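Arginase (Trypanosoma brucei brucei, PDB 4RHJ) is of unknown function but keeps the arginase-deacetylase fold, having evolved without the binuclear manganese cluster of true arginases. Local coordinates at residues V166-P172 / V194-Q200; N235-I241 / I276-V282. One frame throughout, in Å; residues are numbered along the deposited sequence.

Interaction 1 and interaction 2 pin neighbouring strands of one parallel sheet, their centres about 18 Å apart. Segments 166-172 and 235-241 lie on adjacent strands and meet directly, with V166 N 3.1 Å from F240 O; V166 also packs on I276 of segment 276-282, CG1 to CD1 3.6 Å. Interaction 1 is the more buried: it joins the C-terminal strand ends and the loops after them, where S169 reaches D244 and polar side chains of the loops find partners. Interaction 2, at the N-terminal ends of its strands, is only partly buried and mainly apolar, with prolines, valines and isoleucines in contact. Each closes a beta-alpha-beta unit, and helix 266-274 of the second unit also covers F168 and V196 of the first.

Interaction 1: V166-P172 / V194-Q200; sequences VHFSARP and VSVGNRQ
F168 and V196 meet because the ring of F168 leaves with CG opposite the carbonyl carbon (chi1 -61°), while V196 turns CG1 away from its own nitrogen (chi1 -176°). The two side chains then run alongside each other, F168 CD1 lying 3.6 Å from V196 CB, under helix 266-274. Beneath them the strands run parallel, their axes 22° apart: H167 N donates to V194 O at 2.6 Å, and V196 N returns a bond to H167 O. Just past strand 163-168, S169 N makes a weak bond to V196 O.

The loops take over from there. A170 O is gripped by two backbone donors, R199 N at 2.7 Å and Q200 N at 2.8 Å. N198 ND2 binds S169 O at 3.0 Å from above the carbonyl plane, while the other end of the amide, OD1, is held by R209. The methyl of A170 sits over the centre of the R199 guanidinium, CB 3.8 Å from CZ; that flat group is anchored by the carbonyls of S246, V247 and V260. At the outer end, Q200 NE2 bonds to D71 of a second subunit.

S169 OG, hydrogen-bonded to both S246 and D244, ties the first loop to a residue seen binding manganese in a structure of this protein, though no metal is bound to this chain here. Strand 163-168, helix 180-186 and strand 190-196 form a beta-alpha-beta unit, and such loops at the C-terminal strand ends border the metal-site region of the arginase-deacetylase fold.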
loop_
_atom_site.group_PDB
_atom_site.type_symbol
_atom_site.label_atom_id
_atom_site.label_comp_id
_atom_site.label_asym_id
_atom_site.label_seq_id
_atom_site.Cartn_x
_atom_site.Cartn_y
_atom_site.Cartn_z
ATOM N N VAL A 166 5.166 -23.298 8.455
ATOM C CA VAL A 166 5.321 -21.850 8.587
ATOM C C VAL A 166 4.028 -21.174 8.101
ATOM O O VAL A 166 3.780 -21.114 6.899
ATOM C CB VAL A 166 6.540 -21.328 7.809
ATOM C CG1 VAL A 166 6.608 -19.814 7.877
ATOM C CG2 VAL A 166 7.811 -21.904 8.380
ATOM N N HIS A 167 3.198 -20.694 9.035
ATOM C CA HIS A 167 1.846 -20.210 8.692
ATOM C C HIS A 167 1.730 -18.684 8.707
ATOM O O HIS A 167 1.909 -18.034 9.734
ATOM C CB HIS A 167 0.777 -20.820 9.632
ATOM C CG HIS A 167 -0.631 -20.385 9.323
ATOM N ND1 HIS A 167 -1.458 -19.816 10.267
ATOM C CD2 HIS A 167 -1.344 -20.410 8.168
ATOM C CE1 HIS A 167 -2.624 -19.524 9.713
ATOM N NE2 HIS A 167 -2.579 -19.878 8.443
ATOM N N PHE A 168 1.403 -18.138 7.545
ATOM C CA PHE A 168 1.209 -16.706 7.338
ATOM C C PHE A 168 -0.257 -16.304 7.224
ATOM O O PHE A 168 -0.881 -16.506 6.196
ATOM C CB PHE A 168 1.910 -16.244 6.053
ATOM C CG PHE A 168 3.401 -16.451 6.045
ATOM C CD1 PHE A 168 4.244 -15.509 6.593
ATOM C CD2 PHE A 168 3.954 -17.574 5.429
ATOM C CE1 PHE A 168 5.609 -15.705 6.571
ATOM C CE2 PHE A 168 5.302 -17.773 5.391
ATOM C CZ PHE A 168 6.138 -16.837 5.954
ATOM N N SER A 169 -0.791 -15.671 8.250
ATOM C CA SER A 169 -2.169 -15.237 8.198
ATOM C C SER A 169 -2.397 -14.072 9.124
ATOM O O SER A 169 -1.559 -13.803 9.982
ATOM C CB SER A 169 -3.091 -16.386 8.569
ATOM O OG SER A 169 -4.423 -16.032 8.323
ATOM N N ALA A 170 -3.531 -13.399 8.967
ATOM C CA ALA A 170 -3.950 -12.354 9.899
ATOM C C ALA A 170 -4.475 -12.935 11.205
ATOM O O ALA A 170 -4.486 -12.260 12.241
ATOM C CB ALA A 170 -4.993 -11.494 9.271
ATOM N N ARG A 171 -4.918 -14.189 11.142
ATOM C CA ARG A 171 -5.410 -14.927 12.312
ATOM C C ARG A 171 -4.666 -16.243 12.474
ATOM O O ARG A 171 -4.252 -16.835 11.492
ATOM C CB ARG A 171 -6.906 -15.215 12.193
ATOM C CG ARG A 171 -7.238 -16.178 11.083
ATOM C CD ARG A 171 -8.592 -15.886 10.422
ATOM N NE ARG A 171 -8.586 -14.720 9.533
ATOM C CZ ARG A 171 -8.983 -13.495 9.884
ATOM N NH1 ARG A 171 -9.405 -13.267 11.117
ATOM N NH2 ARG A 171 -8.955 -12.497 9.010
ATOM N N PRO A 172 -4.513 -16.714 13.719
ATOM C CA PRO A 172 -3.840 -17.992 13.975
ATOM C C PRO A 172 -4.559 -19.156 13.325
ATOM O O PRO A 172 -3.913 -20.144 13.012
ATOM C CB PRO A 172 -3.871 -18.112 15.502
ATOM C CG PRO A 172 -4.009 -16.739 15.996
ATOM C CD PRO A 172 -4.833 -16.004 14.970
ATOM N N VAL A 194 5.175 -22.366 13.253
ATOM C CA VAL A 194 5.632 -20.992 13.214
ATOM C C VAL A 194 4.560 -20.118 12.559
ATOM O O VAL A 194 4.332 -20.196 11.355
ATOM C CB VAL A 194 6.965 -20.876 12.442
ATOM C CG1 VAL A 194 7.595 -19.540 12.666
ATOM C CG2 VAL A 194 7.937 -21.975 12.874
ATOM N N SER A 195 3.880 -19.305 13.356
ATOM C CA SER A 195 2.821 -18.446 12.832
ATOM C C SER A 195 3.267 -17.002 12.700
ATOM O O SER A 195 3.582 -16.345 13.685
ATOM C CB SER A 195 1.592 -18.528 13.720
ATOM O OG SER A 195 0.874 -19.714 13.437
ATOM N N VAL A 196 3.265 -16.499 11.474
ATOM C CA VAL A 196 3.826 -15.183 11.189
ATOM C C VAL A 196 2.747 -14.205 10.695
ATOM O O VAL A 196 1.882 -14.573 9.912
ATOM C CB VAL A 196 4.978 -15.291 10.139
ATOM C CG1 VAL A 196 5.647 -13.941 9.906
ATOM C CG2 VAL A 196 6.019 -16.327 10.574
ATOM N N GLY A 197 2.790 -12.964 11.167
ATOM C CA GLY A 197 1.876 -11.949 10.679
ATOM C C GLY A 197 0.542 -11.810 11.389
ATOM O O GLY A 197 -0.213 -10.910 11.054
ATOM N N ASN A 198 0.256 -12.665 12.369
ATOM C CA ASN A 198 -1.013 -12.623 13.104
ATOM C C ASN A 198 -1.344 -11.228 13.651
ATOM O O ASN A 198 -0.482 -10.571 14.226
ATOM C CB ASN A 198 -0.994 -13.626 14.266
ATOM C CG ASN A 198 -1.220 -15.057 13.828
ATOM O OD1 ASN A 198 -1.521 -15.911 14.651
ATOM N ND2 ASN A 198 -1.072 -15.329 12.537
ATOM N N ARG A 199 -2.582 -10.768 13.469
ATOM C CA ARG A 199 -3.007 -9.510 14.099
ATOM C C ARG A 199 -4.457 -9.516 14.586
ATOM O O ARG A 199 -4.947 -8.515 15.083
ATOM C CB ARG A 199 -2.775 -8.318 13.155
ATOM C CG ARG A 199 -3.364 -8.443 11.759
ATOM C CD ARG A 199 -2.770 -7.399 10.798
ATOM N NE ARG A 199 -3.386 -7.481 9.477
ATOM C CZ ARG A 199 -3.000 -8.307 8.512
ATOM N NH1 ARG A 199 -1.961 -9.103 8.689
ATOM N NH2 ARG A 199 -3.653 -8.303 7.356
ATOM N N GLN A 200 -5.113 -10.664 14.465
ATOM C CA GLN A 200 -6.434 -10.863 15.044
ATOM C C GLN A 200 -6.374 -12.075 15.964
ATOM O O GLN A 200 -6.666 -13.194 15.548
ATOM C CB GLN A 200 -7.482 -11.077 13.953
ATOM C CG GLN A 200 -8.911 -11.094 14.467
ATOM C CD GLN A 200 -9.898 -11.582 13.427
ATOM O OE1 GLN A 200 -9.756 -11.296 12.240
ATOM N NE2 GLN A 200 -10.902 -12.327 13.868
#

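Interaction 2: N235-I241 / I276-V282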
loop_
_atom_site.group_PDB
_atom_site.type_symbol
_atom_site.label_atom_id
_atom_site.label_comp_id
_atom_site.label_asym_id
_atom_site.label_seq_id
_atom_site.Cartn_x
_atom_site.Cartn_y
_atom_site.Cartn_z
ATOM N N ASN A 235 16.670 -24.555 10.625
ATOM C CA ASN A 235 16.243 -25.877 11.091
ATOM C C ASN A 235 16.517 -26.942 10.039
ATOM O O ASN A 235 16.627 -26.638 8.856
ATOM C CB ASN A 235 14.758 -25.870 11.460
ATOM C CG ASN A 235 13.880 -25.527 10.287
ATOM O OD1 ASN A 235 13.377 -26.400 9.593
ATOM N ND2 ASN A 235 13.715 -24.249 10.043
ATOM N N ASP A 236 16.606 -28.190 10.486
ATOM C CA ASP A 236 16.769 -29.326 9.596
ATOM C C ASP A 236 15.438 -30.057 9.406
ATOM O O ASP A 236 15.411 -31.189 8.922
ATOM C CB ASP A 236 17.833 -30.284 10.148
ATOM C CG ASP A 236 19.153 -29.581 10.448
ATOM O OD1 ASP A 236 19.143 -28.341 10.590
ATOM O OD2 ASP A 236 20.196 -30.262 10.546
ATOM N N TYR A 237 14.342 -29.402 9.805
ATOM C CA TYR A 237 12.990 -29.974 9.743
ATOM C C TYR A 237 12.239 -29.547 8.484
ATOM O O TYR A 237 12.075 -28.351 8.263
ATOM C CB TYR A 237 12.175 -29.558 10.977
ATOM C CG TYR A 237 12.771 -29.995 12.287
ATOM C CD1 TYR A 237 12.428 -31.211 12.859
ATOM C CD2 TYR A 237 13.685 -29.195 12.953
ATOM C CE1 TYR A 237 12.981 -31.617 14.063
ATOM C CE2 TYR A 237 14.243 -29.587 14.155
ATOM C CZ TYR A 237 13.889 -30.801 14.707
ATOM O OH TYR A 237 14.443 -31.200 15.902
ATOM N N PRO A 238 11.773 -30.526 7.670
ATOM C CA PRO A 238 11.014 -30.335 6.421
ATOM C C PRO A 238 9.879 -29.318 6.543
ATOM O O PRO A 238 9.057 -29.426 7.440
ATOM C CB PRO A 238 10.455 -31.734 6.144
ATOM C CG PRO A 238 11.473 -32.637 6.712
ATOM C CD PRO A 238 11.983 -31.957 7.955
ATOM N N VAL A 239 9.833 -28.343 5.644
ATOM C CA VAL A 239 8.901 -27.241 5.790
ATOM C C VAL A 239 7.685 -27.327 4.865
ATOM O O VAL A 239 7.818 -27.430 3.661
ATOM C CB VAL A 239 9.592 -25.861 5.547
ATOM C CG1 VAL A 239 8.611 -24.735 5.787
ATOM C CG2 VAL A 239 10.801 -25.679 6.455
ATOM N N PHE A 240 6.500 -27.292 5.457
ATOM C CA PHE A 240 5.274 -27.005 4.725
ATOM C C PHE A 240 5.109 -25.503 4.751
ATOM O O PHE A 240 5.330 -24.865 5.776
ATOM C CB PHE A 240 4.063 -27.698 5.363
ATOM C CG PHE A 240 2.766 -27.504 4.612
ATOM C CD1 PHE A 240 2.225 -28.533 3.846
ATOM C CD2 PHE A 240 2.071 -26.299 4.687
ATOM C CE1 PHE A 240 1.024 -28.355 3.151
ATOM C CE2 PHE A 240 0.879 -26.120 3.991
ATOM C CZ PHE A 240 0.356 -27.148 3.229
ATOM N N ILE A 241 4.726 -24.911 3.634
ATOM C CA ILE A 241 4.524 -23.479 3.656
ATOM C C ILE A 241 3.065 -23.197 3.370
ATOM O O ILE A 241 2.541 -23.625 2.346
ATOM C CB ILE A 241 5.463 -22.765 2.667
ATOM C CG1 ILE A 241 6.898 -22.842 3.206
ATOM C CG2 ILE A 241 5.046 -21.320 2.487
ATOM C CD1 ILE A 241 7.946 -22.124 2.387
ATOM N N ILE A 276 13.067 -18.379 5.030
ATOM C CA ILE A 276 12.604 -19.645 5.601
ATOM C C ILE A 276 13.666 -20.678 5.346
ATOM O O ILE A 276 14.187 -20.759 4.248
ATOM C CB ILE A 276 11.234 -20.096 5.007
ATOM C CG1 ILE A 276 10.109 -19.217 5.554
ATOM C CG2 ILE A 276 10.920 -21.529 5.340
ATOM C CD1 ILE A 276 8.751 -19.515 4.977
ATOM N N ARG A 277 14.011 -21.451 6.365
ATOM C CA ARG A 277 15.093 -22.419 6.240
ATOM C C ARG A 277 14.554 -23.829 6.307
ATOM O O ARG A 277 13.490 -24.067 6.864
ATOM C CB ARG A 277 16.140 -22.232 7.342
ATOM C CG ARG A 277 16.826 -20.893 7.386
ATOM C CD ARG A 277 17.818 -20.697 6.274
ATOM N NE ARG A 277 18.029 -19.273 6.086
ATOM C CZ ARG A 277 17.228 -18.511 5.359
ATOM N NH1 ARG A 277 16.198 -19.055 4.738
ATOM N NH2 ARG A 277 17.458 -17.221 5.237
ATOM N N GLY A 278 15.290 -24.774 5.743
ATOM C CA GLY A 278 14.863 -26.158 5.788
ATOM C C GLY A 278 15.697 -27.109 4.961
ATOM O O GLY A 278 16.569 -26.685 4.203
ATOM N N PRO A 279 15.440 -28.414 5.121
ATOM C CA PRO A 279 16.126 -29.465 4.377
ATOM C C PRO A 279 15.407 -29.703 3.071
ATOM O O PRO A 279 15.952 -30.324 2.151
ATOM C CB PRO A 279 15.998 -30.668 5.293
ATOM C CG PRO A 279 14.659 -30.473 5.924
ATOM C CD PRO A 279 14.515 -28.977 6.121
ATOM N N LYS A 280 14.182 -29.182 3.019
ATOM C CA LYS A 280 13.225 -29.408 1.942
ATOM C C LYS A 280 11.873 -28.791 2.296
ATOM O O LYS A 280 11.521 -28.673 3.469
ATOM C CB LYS A 280 13.042 -30.902 1.686
ATOM C CG LYS A 280 12.748 -31.682 2.946
ATOM C CD LYS A 280 11.538 -32.570 2.757
ATOM C CE LYS A 280 10.296 -31.752 2.474
ATOM N NZ LYS A 280 9.870 -31.821 1.044
ATOM N N VAL A 281 11.108 -28.424 1.280
ATOM C CA VAL A 281 9.743 -27.984 1.496
ATOM C C VAL A 281 8.773 -29.127 1.188
ATOM O O VAL A 281 8.895 -29.769 0.156
ATOM C CB VAL A 281 9.418 -26.743 0.644
ATOM C CG1 VAL A 281 7.956 -26.378 0.744
ATOM C CG2 VAL A 281 10.279 -25.583 1.077
ATOM N N VAL A 282 7.840 -29.412 2.092
ATOM C CA VAL A 282 6.941 -30.545 1.884
ATOM C C VAL A 282 5.803 -30.162 0.947
ATOM O O VAL A 282 5.214 -31.018 0.278
ATOM C CB VAL A 282 6.354 -31.101 3.206
ATOM C CG1 VAL A 282 7.361 -31.020 4.327
ATOM C CG2 VAL A 282 5.089 -30.412 3.575
#
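V239 lies at the centre of the first shell, paired with V281 in a parallel bridge whose CA atoms are 4.4 Å apart. V239 N donates to K280 O at 2.8 Å, with an N-H...O angle of 172°. V239 O in turn accepts from V282 N.

Side chains fill in on both sides of this pairing. V239 CG1 packs 4.0 Å from I276 CG2. I241 meets I276 tip to tip, I241 CD1 lying 3.8 Å from I276 CD1. The other side belongs to P238, F240 and V282. V282 CG2 touches F240 CB at 3.4 Å and comes to the ring at its edge, whereas V282 CG1 lies 3.7 Å from P238 CB. The aliphatic part of K280 crosses the same proline.

Further out, P238 and P279 meet at about a right angle, CD to CG 3.7 Å. With its CG set between backbone N and carbonyl carbon (chi1 61°), N235 turns ND2 to R277 O for a weak bond; the guanidinium of R277 is salt-bridged to D232. Behind this shell, M150 and V151 of helix 148-157 pack on F240, Y154 packs on K280 and V282, and V166 backs V239 and I276. The pairing joins the strand starts of a beta-alpha-beta crossover, strand 239-244, helix 266-274 and strand 281-287, within the parallel sheet of the arginase-deacetylase fold.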